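Local structure of cytochrome P450 (Novosphingobium aromaticivorans, 3OFT) at residues D290-D294 / G295-R299; M82-I85 / P86-D90; E255-R258 / L259-R263; V120-K123 / L124-L128. The protein belongs to the cytochrome P450 superfamily of mainly helical haem proteins and holds an iron protoporphyrin IX inside its single chain. All blocks are in the same frame, centred on the assembly; numbering follows the deposited sequence.

In the fold
Along the chain the order is contact 2 (82-90), contact 4 (120-128), contact 3 (255-263) and contact 1 (290-299). Contact 2 is the one at the haem, in the buried loop between helix 78-82 and helix 91-104. Contacts 3 and 4 each take in about two turns, of helix 254-262 and helix 107-128; their centres are about 20 Å apart, on the same side of the chain's centre. Contact 1, a small two-stranded hairpin, lies across the molecule from contact 4, with about 49 Å between centres. No two of them touch. Together they sample the haem pocket, the helical body and the strand-rich periphery of one P450 fold.

Contact 1 (D290-D294 / G295-R299); sequences DVDAD and GVTIR
Asp-290 lies beside Arg-299, its OD1 3.4 Å from Arg-299 CA, while the two charged ends stay apart: OD1 and Arg-299 NE are separated by 5.0 Å. Two waters bridge that interval, each donating to the carboxylate and accepting from NE, the NE bond to the water on OD2 being weak; OD1 also takes the backbone N-H of Lys-300. Val-291 pairs with Ile-298 through a bond each way, Val-291 N to Ile-298 O and Ile-298 N to Val-291 O, and their CB atoms approach to 4.3 Å. Asp-292 faces Thr-297 in the non-hydrogen-bonded pair, where Thr-297 OG1 donates to Asp-292 OD1 over 2.7 Å, reaching the oxygen from 42° above the carboxylate plane. The hydroxyl gets there because OG1 stands anti to the carbonyl carbon of Thr-297 (chi1 -60°). Ala-293 closes the ladder with Val-296 through two more backbone bonds; on its face of the hairpin Ala-293, Val-291, Val-296 and Ile-298 pack on Leu-39, Leu-60 and Trp-49. Asp-294 forms salt bridges with Arg-10 (through OD2) and Arg-53 (OD1). Asp-294 and Gly-295, both with positive phi, form the corner of a type I' turn, the hallmark of a tight two-residue beta hairpin.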
loop_
_atom_site.group_PDB
_atom_site.type_symbol
_atom_site.label_atom_id
_atom_site.label_comp_id
_atom_site.label_asym_id
_atom_site.label_seq_id
_atom_site.Cartn_x
_atom_site.Cartn_y
_atom_site.Cartn_z
ATOM N N ASP A 290 -3.845 0.292 -28.233
ATOM C CA ASP A 290 -3.314 -1.088 -28.255
ATOM C C ASP A 290 -1.863 -1.077 -27.765
ATOM O O ASP A 290 -1.123 -0.096 -28.006
ATOM C CB ASP A 290 -3.352 -1.696 -29.663
ATOM C CG ASP A 290 -4.782 -1.903 -30.203
ATOM O OD1 ASP A 290 -5.784 -1.840 -29.447
ATOM O OD2 ASP A 290 -4.897 -2.158 -31.423
ATOM N N VAL A 291 -1.459 -2.143 -27.073
ATOM C CA VAL A 291 -0.104 -2.229 -26.502
ATOM C C VAL A 291 0.437 -3.619 -26.763
ATOM O O VAL A 291 -0.088 -4.608 -26.241
ATOM C CB VAL A 291 -0.068 -2.004 -24.933
ATOM C CG1 VAL A 291 1.353 -2.279 -24.362
ATOM C CG2 VAL A 291 -0.540 -0.621 -24.555
ATOM N N ASP A 292 1.507 -3.699 -27.536
ATOM C CA ASP A 292 2.190 -4.964 -27.715
ATOM C C ASP A 292 3.107 -5.202 -26.539
ATOM O O ASP A 292 3.845 -4.281 -26.137
ATOM C CB ASP A 292 3.055 -4.924 -28.965
ATOM C CG ASP A 292 2.238 -5.034 -30.249
ATOM O OD1 ASP A 292 0.985 -5.114 -30.178
ATOM O OD2 ASP A 292 2.870 -5.036 -31.336
ATOM N N ALA A 293 3.089 -6.441 -26.041
ATOM C CA ALA A 293 3.816 -6.827 -24.849
ATOM C C ALA A 293 3.990 -8.343 -24.827
ATOM O O ALA A 293 3.019 -9.102 -25.007
ATOM C CB ALA A 293 3.057 -6.371 -23.609
ATOM N N ASP A 294 5.215 -8.791 -24.584
ATOM C CA ASP A 294 5.517 -10.214 -24.450
ATOM C C ASP A 294 5.001 -11.074 -25.620
ATOM O O ASP A 294 4.641 -12.239 -25.419
ATOM C CB ASP A 294 4.958 -10.765 -23.129
ATOM C CG ASP A 294 5.446 -12.188 -22.842
ATOM O OD1 ASP A 294 6.657 -12.442 -23.037
ATOM O OD2 ASP A 294 4.644 -13.050 -22.420
ATOM N N GLY A 295 4.919 -10.489 -26.816
ATOM C CA GLY A 295 4.454 -11.229 -27.997
ATOM C C GLY A 295 2.950 -11.321 -28.206
ATOM O O GLY A 295 2.476 -12.094 -29.052
ATOM N N VAL A 296 2.184 -10.563 -27.427
ATOM C CA VAL A 296 0.738 -10.455 -27.636
ATOM C C VAL A 296 0.380 -8.975 -27.698
ATOM O O VAL A 296 1.264 -8.119 -27.558
ATOM C CB VAL A 296 -0.115 -11.183 -26.561
ATOM C CG1 VAL A 296 0.065 -12.708 -26.645
ATOM C CG2 VAL A 296 0.171 -10.640 -25.131
ATOM N N THR A 297 -0.895 -8.681 -27.953
ATOM C CA THR A 297 -1.390 -7.316 -28.029
ATOM C C THR A 297 -2.535 -7.167 -27.044
ATOM O O THR A 297 -3.585 -7.821 -27.157
ATOM C CB THR A 297 -1.939 -6.951 -29.421
ATOM O OG1 THR A 297 -0.901 -7.097 -30.391
ATOM C CG2 THR A 297 -2.470 -5.497 -29.460
ATOM N N ILE A 298 -2.320 -6.284 -26.080
ATOM C CA ILE A 298 -3.394 -5.850 -25.221
ATOM C C ILE A 298 -4.202 -4.854 -26.062
ATOM O O ILE A 298 -3.656 -3.885 -26.557
ATOM C CB ILE A 298 -2.827 -5.183 -23.937
ATOM C CG1 ILE A 298 -2.014 -6.208 -23.134
ATOM C CG2 ILE A 298 -3.979 -4.573 -23.112
ATOM C CD1 ILE A 298 -1.099 -5.623 -22.078
ATOM N N ARG A 299 -5.487 -5.098 -26.251
ATOM C CA ARG A 299 -6.339 -4.214 -27.072
ATOM C C ARG A 299 -7.009 -3.141 -26.253
ATOM O O ARG A 299 -7.360 -3.384 -25.085
ATOM C CB ARG A 299 -7.453 -5.038 -27.752
ATOM C CG ARG A 299 -6.911 -6.068 -28.766
ATOM C CD ARG A 299 -8.053 -6.716 -29.571
ATOM N NE ARG A 299 -8.681 -5.748 -30.463
ATOM C CZ ARG A 299 -9.818 -5.950 -31.125
ATOM N NH1 ARG A 299 -10.479 -7.095 -31.001
ATOM N NH2 ARG A 299 -10.297 -4.986 -31.915
HETATM O O HOH W 1 -7.971 -2.581 -30.485
HETATM O O HOH W 2 -6.249 -4.506 -32.143
#

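Contact 2 (M82-I85 / P86-D90); sequences MQFI and PLQQD. With HEM (protoporphyrin IX containing Fe), chain D.
The wall of the haem pocket beside the propionates includes a turn in which Phe-84 and Ile-85 meet Leu-87, Gln-88 and Gln-89. A cis peptide bond joins Ile-85 to Pro-86, and Pro-86 opens a type I turn closed by Gln-89 N on Pro-86 O. Across the bend, Gln-88 N donates to Phe-84 O over 3.2 Å in a fairly straight bond, yet the donor stands 44° above the carbonyl plane. Phe-84 and Leu-87 run side by side in the same direction, with CB to CB at 3.9 Å, and Met-82 CB sits 3.6 Å above one face of the Phe-84 ring, offset toward its rim. Gln-88 stretches out past CG (chi2 179°) and thereby brings its amide end to the backbone of Gln-83 and Phe-84, the amide plane turned 73° from the ring. This is the stretch between the B' and C helices of P450 nomenclature, here helices 78-82 and 91-104. Its haem-facing residues are Pro-86, whose CG lies 3.7 Å from the propionate carbon CGD, and Leu-87, whose CD1 comes within 3.5 Å of O1A on the other propionate. The Leu-87 side chain is also about 4 Å from the bound (2R,5R)-hexane-2,5-diol. On the far side of the turn, Ile-85 CG1 packs 3.5 Å from NE2 of Gln-89, whose amide is tied weakly to Glu-93. Helix 221-252 backs the loop: Arg-226 and Arg-229 bind the carbonyl oxygens of Gln-83 and Met-82.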
loop_
_atom_site.group_PDB
_atom_site.type_symbol
_atom_site.label_atom_id
_atom_site.label_comp_id
_atom_site.label_asym_id
_atom_site.label_seq_id
_atom_site.Cartn_x
_atom_site.Cartn_y
_atom_site.Cartn_z
ATOM N N MET A 82 -15.313 5.739 -6.583
ATOM C CA MET A 82 -14.253 6.335 -5.763
ATOM C C MET A 82 -13.635 7.598 -6.351
ATOM O O MET A 82 -13.371 8.522 -5.595
ATOM C CB MET A 82 -13.213 5.298 -5.346
ATOM C CG MET A 82 -13.806 4.288 -4.332
ATOM S SD MET A 82 -14.212 5.031 -2.729
ATOM C CE MET A 82 -14.822 3.550 -1.918
ATOM N N GLN A 83 -13.414 7.644 -7.670
ATOM C CA GLN A 83 -12.932 8.865 -8.340
ATOM C C GLN A 83 -11.758 9.490 -7.577
ATOM O O GLN A 83 -11.679 10.716 -7.394
ATOM C CB GLN A 83 -14.080 9.892 -8.506
ATOM C CG GLN A 83 -15.191 9.369 -9.413
ATOM C CD GLN A 83 -14.716 9.404 -10.827
ATOM O OE1 GLN A 83 -14.566 10.470 -11.395
ATOM N NE2 GLN A 83 -14.422 8.231 -11.395
ATOM N N PHE A 84 -10.810 8.647 -7.182
ATOM C CA PHE A 84 -9.662 9.116 -6.387
ATOM C C PHE A 84 -8.771 10.107 -7.129
ATOM O O PHE A 84 -8.476 9.956 -8.317
ATOM C CB PHE A 84 -8.787 7.924 -6.007
ATOM C CG PHE A 84 -9.351 7.061 -4.944
ATOM C CD1 PHE A 84 -9.732 7.588 -3.730
ATOM C CD2 PHE A 84 -9.424 5.680 -5.133
ATOM C CE1 PHE A 84 -10.226 6.767 -2.720
ATOM C CE2 PHE A 84 -9.898 4.859 -4.117
ATOM C CZ PHE A 84 -10.299 5.412 -2.905
ATOM N N ILE A 85 -8.335 11.132 -6.403
ATOM C CA ILE A 85 -7.364 12.079 -6.950
ATOM C C ILE A 85 -6.072 12.025 -6.092
ATOM O O ILE A 85 -6.131 12.148 -4.859
ATOM C CB ILE A 85 -7.916 13.527 -6.926
ATOM C CG1 ILE A 85 -8.968 13.718 -8.022
ATOM C CG2 ILE A 85 -6.767 14.549 -7.132
ATOM C CD1 ILE A 85 -9.645 15.145 -7.881
ATOM N N PRO A 86 -4.898 11.873 -6.730
ATOM C CA PRO A 86 -4.565 11.765 -8.139
ATOM C C PRO A 86 -4.629 10.324 -8.703
ATOM O O PRO A 86 -4.377 10.154 -9.884
ATOM C CB PRO A 86 -3.124 12.299 -8.200
ATOM C CG PRO A 86 -2.591 12.142 -6.827
ATOM C CD PRO A 86 -3.694 11.847 -5.882
ATOM N N LEU A 87 -4.982 9.322 -7.880
ATOM C CA LEU A 87 -4.701 7.900 -8.247
ATOM C C LEU A 87 -5.299 7.505 -9.597
ATOM O O LEU A 87 -4.704 6.724 -10.351
ATOM C CB LEU A 87 -5.182 6.922 -7.155
ATOM C CG LEU A 87 -4.942 5.412 -7.338
ATOM C CD1 LEU A 87 -3.420 5.059 -7.344
ATOM C CD2 LEU A 87 -5.662 4.656 -6.251
ATOM N N GLN A 88 -6.501 8.006 -9.862
ATOM C CA GLN A 88 -7.252 7.596 -11.060
ATOM C C GLN A 88 -7.159 8.555 -12.211
ATOM O O GLN A 88 -7.865 8.359 -13.196
ATOM C CB GLN A 88 -8.725 7.374 -10.712
ATOM C CG GLN A 88 -8.944 6.097 -9.898
ATOM C CD GLN A 88 -10.416 5.921 -9.560
ATOM O OE1 GLN A 88 -11.269 5.647 -10.430
ATOM N NE2 GLN A 88 -10.711 6.063 -8.325
ATOM N N GLN A 89 -6.303 9.579 -12.127
ATOM C CA GLN A 89 -6.203 10.515 -13.258
ATOM C C GLN A 89 -5.088 10.178 -14.235
ATOM O O GLN A 89 -4.156 9.485 -13.875
ATOM C CB GLN A 89 -6.021 11.929 -12.725
ATOM C CG GLN A 89 -7.142 12.281 -11.734
ATOM C CD GLN A 89 -6.881 13.624 -11.090
ATOM O OE1 GLN A 89 -5.842 13.838 -10.472
ATOM N NE2 GLN A 89 -7.821 14.534 -11.235
ATOM N N ASP A 90 -5.208 10.680 -15.469
ATOM C CA ASP A 90 -4.179 10.520 -16.491
ATOM C C ASP A 90 -3.657 11.875 -16.960
ATOM O O ASP A 90 -4.328 12.900 -16.775
ATOM C CB ASP A 90 -4.746 9.791 -17.713
ATOM C CG ASP A 90 -5.257 8.379 -17.396
ATOM O OD1 ASP A 90 -4.592 7.597 -16.669
ATOM O OD2 ASP A 90 -6.340 8.019 -17.941
HETATM C CHA HEM D . 0.206 5.519 -5.090
HETATM C CHB HEM D . 1.980 1.752 -2.567
HETATM C CHC HEM D . 1.774 4.393 1.468
HETATM C CHD HEM D . -0.908 7.660 -0.820
HETATM C C1A HEM D . 0.771 4.304 -4.747
HETATM C C2A HEM D . 1.149 3.282 -5.694
HETATM C C3A HEM D . 1.641 2.239 -5.034
HETATM C C4A HEM D . 1.559 2.546 -3.605
HETATM C CMA HEM D . 2.116 0.922 -5.697
HETATM C CAA HEM D . 1.052 3.404 -7.243
HETATM C CBA HEM D . -0.368 3.072 -7.645
HETATM C CGA HEM D . -0.550 3.054 -9.155
HETATM O O1A HEM D . -1.729 2.919 -9.610
HETATM O O2A HEM D . 0.431 3.164 -9.956
HETATM C C1B HEM D . 2.100 2.131 -1.237
HETATM C C2B HEM D . 2.698 1.351 -0.183
HETATM C C3B HEM D . 2.633 2.106 0.931
HETATM C C4B HEM D . 1.996 3.364 0.593
HETATM C CMB HEM D . 3.283 -0.060 -0.377
HETATM C CAB HEM D . 3.066 1.829 2.374
HETATM C CBB HEM D . 3.585 0.654 2.778
HETATM C C1C HEM D . 1.042 5.524 1.261
HETATM C C2C HEM D . 0.788 6.595 2.217
HETATM C C3C HEM D . 0.002 7.491 1.556
HETATM C C4C HEM D . -0.159 7.061 0.186
HETATM C CMC HEM D . 1.295 6.615 3.694
HETATM C CAC HEM D . -0.581 8.850 2.014
HETATM C CBC HEM D . -0.920 9.096 3.275
HETATM C C1D HEM D . -0.829 7.414 -2.152
HETATM C C2D HEM D . -1.461 8.240 -3.171
HETATM C C3D HEM D . -1.071 7.592 -4.486
HETATM C C4D HEM D . -0.293 6.427 -4.170
HETATM C CMD HEM D . -2.298 9.550 -2.953
HETATM C CAD HEM D . -1.498 8.131 -5.883
HETATM C CBD HEM D . -0.258 8.840 -6.456
HETATM C CGD HEM D . -0.618 9.200 -7.902
HETATM O O1D HEM D . -1.577 8.656 -8.486
HETATM O O2D HEM D . 0.086 10.002 -8.524
HETATM N NA HEM D . 1.057 3.827 -3.467
HETATM N NB HEM D . 1.737 3.358 -0.722
HETATM N NC HEM D . 0.493 5.869 0.036
HETATM N ND HEM D . -0.177 6.353 -2.772
HETATM FE FE HEM D . 0.843 4.887 -1.742
HETATM O O HOH W 3 -1.302 3.887 -1.406
#

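Contact 3 (E255-R258 / L259-R263); sequences EDQR and LLRER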
loop_
_atom_site.group_PDB
_atom_site.type_symbol
_atom_site.label_atom_id
_atom_site.label_comp_id
_atom_site.label_asym_id
_atom_site.label_seq_id
_atom_site.Cartn_x
_atom_site.Cartn_y
_atom_site.Cartn_z
ATOM N N GLU A 255 17.609 -13.708 14.408
ATOM C CA GLU A 255 18.940 -13.118 14.092
ATOM C C GLU A 255 18.844 -11.667 13.605
ATOM O O GLU A 255 19.761 -10.870 13.869
ATOM C CB GLU A 255 19.731 -13.966 13.085
ATOM C CG GLU A 255 19.237 -13.931 11.590
ATOM C CD GLU A 255 18.069 -14.888 11.273
ATOM O OE1 GLU A 255 17.344 -15.310 12.193
ATOM O OE2 GLU A 255 17.859 -15.220 10.076
ATOM N N ASP A 256 17.770 -11.332 12.867
ATOM C CA ASP A 256 17.586 -9.911 12.467
ATOM C C ASP A 256 17.124 -9.041 13.608
ATOM O O ASP A 256 17.486 -7.874 13.663
ATOM C CB ASP A 256 16.710 -9.727 11.220
ATOM C CG ASP A 256 17.422 -10.222 9.934
ATOM O OD1 ASP A 256 16.745 -10.410 8.895
ATOM O OD2 ASP A 256 18.666 -10.464 9.977
ATOM N N GLN A 257 16.336 -9.577 14.557
ATOM C CA GLN A 257 16.028 -8.768 15.745
ATOM C C GLN A 257 17.313 -8.425 16.458
ATOM O O GLN A 257 17.532 -7.269 16.903
ATOM C CB GLN A 257 15.161 -9.553 16.761
ATOM C CG GLN A 257 13.727 -9.747 16.359
ATOM C CD GLN A 257 12.937 -10.546 17.407
ATOM O OE1 GLN A 257 12.257 -11.509 17.054
ATOM N NE2 GLN A 257 13.014 -10.144 18.669
ATOM N N ARG A 258 18.174 -9.445 16.599
ATOM C CA ARG A 258 19.430 -9.239 17.309
ATOM C C ARG A 258 20.294 -8.253 16.563
ATOM O O ARG A 258 20.845 -7.349 17.153
ATOM C CB ARG A 258 20.200 -10.555 17.469
ATOM C CG ARG A 258 19.623 -11.473 18.529
ATOM C CD ARG A 258 20.570 -12.649 18.722
ATOM N NE ARG A 258 20.198 -13.794 17.891
ATOM C CZ ARG A 258 19.269 -14.676 18.247
ATOM N NH1 ARG A 258 18.630 -14.533 19.407
ATOM N NH2 ARG A 258 18.973 -15.689 17.447
ATOM N N LEU A 259 20.422 -8.437 15.262
ATOM C CA LEU A 259 21.191 -7.467 14.446
ATOM C C LEU A 259 20.766 -6.014 14.624
ATOM O O LEU A 259 21.606 -5.116 14.842
ATOM C CB LEU A 259 21.105 -7.871 12.953
ATOM C CG LEU A 259 21.770 -6.933 11.943
ATOM C CD1 LEU A 259 23.293 -6.819 12.189
ATOM C CD2 LEU A 259 21.451 -7.451 10.514
ATOM N N LEU A 260 19.460 -5.748 14.516
ATOM C CA LEU A 260 18.980 -4.377 14.558
ATOM C C LEU A 260 18.890 -3.772 15.957
ATOM O O LEU A 260 18.824 -2.545 16.096
ATOM C CB LEU A 260 17.658 -4.207 13.776
ATOM C CG LEU A 260 17.717 -4.689 12.331
ATOM C CD1 LEU A 260 16.292 -4.697 11.711
ATOM C CD2 LEU A 260 18.663 -3.826 11.509
ATOM N N ARG A 261 18.875 -4.611 16.994
ATOM C CA ARG A 261 19.036 -4.113 18.360
ATOM C C ARG A 261 20.497 -3.779 18.695
ATOM O O ARG A 261 20.758 -2.786 19.368
ATOM C CB ARG A 261 18.364 -5.040 19.404
ATOM C CG ARG A 261 16.823 -4.824 19.319
ATOM C CD ARG A 261 15.881 -5.119 20.564
ATOM N NE ARG A 261 15.509 -6.475 20.407
ATOM C CZ ARG A 261 14.327 -7.053 20.228
ATOM N NH1 ARG A 261 13.093 -6.500 20.330
ATOM N NH2 ARG A 261 14.454 -8.325 19.992
ATOM N N GLU A 262 21.421 -4.605 18.217
ATOM C CA GLU A 262 22.851 -4.315 18.334
ATOM C C GLU A 262 23.274 -3.103 17.488
ATOM O O GLU A 262 24.072 -2.270 17.927
ATOM C CB GLU A 262 23.657 -5.546 17.938
ATOM C CG GLU A 262 25.149 -5.240 17.715
ATOM C CD GLU A 262 26.065 -6.370 18.141
ATOM O OE1 GLU A 262 27.218 -6.066 18.574
ATOM O OE2 GLU A 262 25.632 -7.552 18.054
ATOM N N ARG A 263 22.755 -3.020 16.265
ATOM C CA ARG A 263 23.166 -1.962 15.348
ATOM C C ARG A 263 21.926 -1.173 14.885
ATOM O O ARG A 263 21.404 -1.399 13.803
ATOM C CB ARG A 263 23.976 -2.580 14.175
ATOM C CG ARG A 263 25.497 -2.790 14.502
ATOM C CD ARG A 263 26.228 -1.476 14.169
ATOM N NE ARG A 263 27.679 -1.575 14.160
ATOM C CZ ARG A 263 28.465 -0.570 13.828
ATOM N NH1 ARG A 263 27.928 0.594 13.458
ATOM N NH2 ARG A 263 29.790 -0.729 13.838
#
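The guanidinium of Arg-261 receives the amide end of Gln-257 at its edge, near its own plane, and the two flat groups are turned 76° against each other. The side chains run alongside one another in the same direction, and the NH2 branch of Arg-261 also approaches the stem of Gln-257, 3.5 Å from CB. A bend in the arginine (chi3 -90°) swings its tip back toward the preceding turn, while NH1 reaches Leu-363 O in a weak hydrogen bond. This pairing of positions four apart belongs to helix 254-262, the J helix of P450 nomenclature, which follows directly after the long helix 221-252. Its backbone is regular: Leu-259 N, Leu-260 N, Arg-261 N and Glu-262 N each bond the carbonyl oxygen four residues earlier, Glu-262 N meeting Arg-258 O over 3.0 Å at 167°. Round the helix, Asp-256 and Leu-259 lie side by side, with OD2 4.1 Å from CD2; the other carboxylate oxygen of Asp-256 is bonded to His-249. Leu-260 sets its CG 3.5 Å from Asp-256 O and buries its end against Leu-266, Ile-267 and Ala-270, so that this side of the turn packs on helix 267-277.

Contact 4 (V120-K123 / L124-L128); sequences VARK and LMESL
In the last turns of helix 107-128, the D helix of P450 nomenclature, Arg-122 and Glu-126 form a salt bridge between positions four apart. Arg-122 NE donates to Glu-126 OE2 over 3.0 Å, nearly straight at 162°. The oxygen sits at the edge of the guanidinium and in its plane, but the nitrogen meets it from above the carboxylate, whose plane is turned 72° from that of the arginine. Arg-122 is extended from CG to NE; Glu-126, with CG on the side away from its carbonyl carbon (chi1 -74°), reaches back along the helix until OE2 is also 3.4 Å from Arg-122 CG. Glu-126 CG rests 3.4 Å from Arg-122 O, the oxygen that accepts Glu-126 N. Matching backbone bonds run from Leu-124 N to Val-120 O, Met-125 N to Ala-121 O and Ser-127 N to Lys-123 O. Ser-127 OG adds a bond of 2.8 Å to Leu-124 O, one turn back. Away from the ion pair, Leu-124 packs on Phe-140 and Leu-144, whereas Met-125 and Arg-122 both touch Glu-361 of helix 348-365, Met-125 also reaching Trp-362. Of the guanidinium nitrogens only NE is bonded to Glu-126, Arg-122 NH2 staying 3.9 Å from Glu-126 OE2, so the bridge is one-pronged; the neighbouring opposite charges would probably help to keep both groups ionised.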
loop_
_atom_site.group_PDB
_atom_site.type_symbol
_atom_site.label_atom_id
_atom_site.label_comp_id
_atom_site.label_asym_id
_atom_site.label_seq_id
_atom_site.Cartn_x
_atom_site.Cartn_y
_atom_site.Cartn_z
ATOM N N VAL A 120 3.570 8.270 18.505
ATOM C CA VAL A 120 2.373 7.455 18.276
ATOM C C VAL A 120 2.711 5.952 18.281
ATOM O O VAL A 120 2.016 5.154 18.942
ATOM C CB VAL A 120 1.705 7.830 16.923
ATOM C CG1 VAL A 120 0.724 6.755 16.499
ATOM C CG2 VAL A 120 1.025 9.138 17.063
ATOM N N ALA A 121 3.758 5.565 17.551
ATOM C CA ALA A 121 4.195 4.156 17.546
ATOM C C ALA A 121 4.603 3.719 18.955
ATOM O O ALA A 121 4.244 2.620 19.411
ATOM C CB ALA A 121 5.362 3.944 16.544
ATOM N N ARG A 122 5.304 4.596 19.674
ATOM C CA ARG A 122 5.763 4.252 21.028
ATOM C C ARG A 122 4.616 4.043 21.993
ATOM O O ARG A 122 4.618 3.075 22.781
ATOM C CB ARG A 122 6.760 5.297 21.573
ATOM C CG ARG A 122 7.163 5.039 23.055
ATOM C CD ARG A 122 8.240 6.047 23.473
ATOM N NE ARG A 122 8.894 5.644 24.715
ATOM C CZ ARG A 122 10.038 6.162 25.156
ATOM N NH1 ARG A 122 10.650 7.128 24.475
ATOM N NH2 ARG A 122 10.573 5.718 26.284
ATOM N N LYS A 123 3.638 4.948 21.949
ATOM C CA LYS A 123 2.460 4.851 22.809
ATOM C C LYS A 123 1.731 3.523 22.540
ATOM O O LYS A 123 1.277 2.865 23.468
ATOM C CB LYS A 123 1.521 6.048 22.568
ATOM C CG LYS A 123 0.301 6.121 23.490
ATOM C CD LYS A 123 -0.647 7.256 23.095
ATOM C CE LYS A 123 -1.693 7.527 24.205
ATOM N NZ LYS A 123 -2.395 8.832 23.998
ATOM N N LEU A 124 1.620 3.126 21.276
ATOM C CA LEU A 124 0.867 1.906 20.940
ATOM C C LEU A 124 1.628 0.641 21.346
ATOM O O LEU A 124 1.036 -0.314 21.914
ATOM C CB LEU A 124 0.499 1.915 19.436
ATOM C CG LEU A 124 -0.386 0.770 18.909
ATOM C CD1 LEU A 124 -1.708 0.682 19.623
ATOM C CD2 LEU A 124 -0.584 0.950 17.411
ATOM N N MET A 125 2.940 0.627 21.081
ATOM C CA MET A 125 3.809 -0.424 21.573
ATOM C C MET A 125 3.717 -0.595 23.093
ATOM O O MET A 125 3.590 -1.736 23.618
ATOM C CB MET A 125 5.254 -0.174 21.122
ATOM C CG MET A 125 6.245 -1.214 21.527
ATOM S SD MET A 125 6.886 -0.954 23.210
ATOM C CE MET A 125 7.756 0.625 22.985
ATOM N N GLU A 126 3.823 0.509 23.812
ATOM C CA GLU A 126 3.759 0.433 25.293
ATOM C C GLU A 126 2.443 -0.079 25.882
ATOM O O GLU A 126 2.432 -0.666 26.950
ATOM C CB GLU A 126 4.108 1.767 25.908
ATOM C CG GLU A 126 5.606 2.075 25.823
ATOM C CD GLU A 126 5.899 3.523 26.208
ATOM O OE1 GLU A 126 4.939 4.302 26.421
ATOM O OE2 GLU A 126 7.092 3.877 26.271
ATOM N N SER A 127 1.340 0.168 25.186
ATOM C CA SER A 127 0.031 -0.349 25.550
ATOM C C SER A 127 -0.018 -1.886 25.401
ATOM O O SER A 127 -0.755 -2.539 26.140
ATOM C CB SER A 127 -1.064 0.322 24.704
ATOM O OG SER A 127 -1.249 -0.338 23.449
ATOM N N LEU A 128 0.763 -2.462 24.474
ATOM C CA LEU A 128 0.729 -3.906 24.267
ATOM C C LEU A 128 1.781 -4.685 25.053
ATOM O O LEU A 128 1.539 -5.831 25.457
ATOM C CB LEU A 128 0.865 -4.267 22.771
ATOM C CG LEU A 128 -0.125 -3.623 21.811
ATOM C CD1 LEU A 128 0.317 -4.021 20.377
ATOM C CD2 LEU A 128 -1.560 -4.080 22.128
#